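Local structure of putative uncharacterized protein TTHB164 (Thermus thermophilus HB8, 2ZOP) at residues A49-R54 with R73-L78. The protein probably serves as a subunit of the Cmr ribonucleoprotein complex, part of the CRISPR adaptive immune system that defends against viruses and plasmids. Numbering follows the deposited sequence.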
# COMPACT_ATOMS: atom_id res chain seq x y z
N ALA A 49 16.00 -4.01 0.50
CA ALA A 49 16.50 -5.34 0.83
C ALA A 49 16.60 -6.20 -0.43
O ALA A 49 17.47 -7.07 -0.53
CB ALA A 49 15.57 -6.01 1.85
N PHE A 50 15.71 -5.96 -1.39
CA PHE A 50 15.72 -6.69 -2.64
C PHE A 50 16.99 -6.30 -3.40
O PHE A 50 17.72 -7.16 -3.89
CB PHE A 50 14.48 -6.34 -3.49
CG PHE A 50 14.49 -6.98 -4.85
CD1 PHE A 50 14.14 -8.32 -5.01
CD2 PHE A 50 14.88 -6.25 -5.97
CE1 PHE A 50 14.20 -8.92 -6.26
CE2 PHE A 50 14.94 -6.84 -7.23
CZ PHE A 50 14.59 -8.19 -7.38
N VAL A 51 17.26 -5.00 -3.49
CA VAL A 51 18.46 -4.55 -4.19
C VAL A 51 19.73 -5.10 -3.54
O VAL A 51 20.61 -5.60 -4.22
CB VAL A 51 18.57 -3.01 -4.22
CG1 VAL A 51 19.83 -2.60 -4.99
CG2 VAL A 51 17.33 -2.40 -4.86
N ASP A 52 19.81 -5.02 -2.22
CA ASP A 52 20.99 -5.51 -1.50
C ASP A 52 21.22 -7.00 -1.63
O ASP A 52 22.35 -7.47 -1.48
CB ASP A 52 20.89 -5.17 -0.02
CG ASP A 52 22.00 -5.84 0.80
OD1 ASP A 52 23.19 -5.62 0.49
OD2 ASP A 52 21.67 -6.58 1.75
N SER A 53 20.17 -7.76 -1.91
CA SER A 53 20.34 -9.20 -2.02
C SER A 53 20.56 -9.66 -3.44
O SER A 53 20.61 -10.86 -3.70
CB SER A 53 19.14 -9.93 -1.39
OG SER A 53 17.93 -9.55 -2.00
N ARG A 54 20.70 -8.73 -4.37
CA ARG A 54 20.94 -9.10 -5.75
C ARG A 54 22.37 -9.63 -5.89
O ARG A 54 23.28 -9.17 -5.20
CB ARG A 54 20.73 -7.91 -6.69
CG ARG A 54 19.26 -7.46 -6.85
CD ARG A 54 18.31 -8.64 -7.08
NE ARG A 54 17.78 -9.15 -5.82
CZ ARG A 54 17.23 -10.36 -5.68
NH1 ARG A 54 17.15 -11.18 -6.72
NH2 ARG A 54 16.78 -10.74 -4.49
N ARG A 73 26.65 6.97 2.54
CA ARG A 73 27.89 6.31 2.13
C ARG A 73 27.64 5.25 1.05
O ARG A 73 28.38 5.17 0.06
CB ARG A 73 28.54 5.64 3.34
CG ARG A 73 29.90 5.02 3.06
CD ARG A 73 30.32 4.10 4.21
NE ARG A 73 29.34 3.04 4.40
CZ ARG A 73 28.64 2.84 5.51
NH1 ARG A 73 28.80 3.63 6.57
NH2 ARG A 73 27.74 1.86 5.55
N ASP A 74 26.61 4.44 1.27
CA ASP A 74 26.26 3.36 0.35
C ASP A 74 24.88 2.82 0.70
O ASP A 74 24.22 3.31 1.61
CB ASP A 74 27.30 2.23 0.45
CG ASP A 74 27.55 1.80 1.90
OD1 ASP A 74 26.59 1.75 2.69
OD2 ASP A 74 28.72 1.50 2.24
N LEU A 75 24.45 1.79 -0.03
CA LEU A 75 23.15 1.18 0.20
C LEU A 75 22.97 0.74 1.65
O LEU A 75 21.90 0.96 2.23
CB LEU A 75 22.96 -0.02 -0.74
CG LEU A 75 21.59 -0.71 -0.68
CD1 LEU A 75 20.48 0.32 -0.93
CD2 LEU A 75 21.52 -1.82 -1.73
N ARG A 76 24.00 0.13 2.24
CA ARG A 76 23.91 -0.33 3.62
C ARG A 76 23.58 0.80 4.60
O ARG A 76 22.75 0.63 5.50
CB ARG A 76 25.20 -1.01 4.08
CG ARG A 76 25.33 -2.46 3.67
CD ARG A 76 26.51 -3.13 4.36
NE ARG A 76 26.64 -4.54 3.98
CZ ARG A 76 26.95 -4.96 2.76
NH1 ARG A 76 27.18 -4.10 1.78
NH2 ARG A 76 27.03 -6.26 2.51
N GLU A 77 24.23 1.95 4.45
CA GLU A 77 23.93 3.03 5.38
C GLU A 77 22.49 3.52 5.21
O GLU A 77 21.78 3.76 6.18
CB GLU A 77 24.91 4.19 5.22
CG GLU A 77 24.68 5.28 6.26
CD GLU A 77 25.65 6.43 6.16
OE1 GLU A 77 25.89 6.93 5.04
OE2 GLU A 77 26.17 6.86 7.20
N LEU A 78 22.05 3.67 3.96
CA LEU A 78 20.68 4.11 3.67
C LEU A 78 19.67 3.10 4.26
O LEU A 78 18.69 3.48 4.90
CB LEU A 78 20.48 4.24 2.16
CG LEU A 78 19.03 4.40 1.63
CD1 LEU A 78 18.42 5.72 2.13
CD2 LEU A 78 19.03 4.37 0.10
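Leu75 reaches across to the last turn of helix 44-52 with a single methyl group. With CG anti to the backbone N (chi1 -176°) and CD2 anti to CA, Leu75 reaches out in extended form, and CD2 meets both Val51 and Asp52. Leu75 CD2 sits 3.7 Å from Asp52 N and 3.8 Å from Asp52 CB. Leu75 CD2 also meets Val51 CG1 at 3.8 Å, and the two branched side chains cross at a slant. The leucine methyl therefore rests partly on helix backbone and partly on side-chain carbon. Leu75 also packs on Leu48 and Lys60, while Val51 also packs on Met31 and Leu35 of helix 25-42.

Beside this apolar contact two opposite charges come near each other. Asp52 OD1 lies over one face of the Arg76 guanidinium, offset toward its rim, and 4.4 Å from Arg76 NH2. No N-H points at the oxygen, so only a loose charge attraction is likely. The salt bridge of Asp52 is with Lys60 of helix 57-69.

Asp74 is the N-cap of helix 75-84. Asp74 OD1 accepts from Glu77 N at 3.0 Å, nearly along the C-O axis. Arg73 NE donates to Asp74 OD2 at 2.7 Å, a salt bridge that meets the oxygen from above the carboxylate plane.

The C-terminal end of one helix thus packs against the Asp N-capped start of another, helix-to-helix packing within the all-alpha Cmr5 fold.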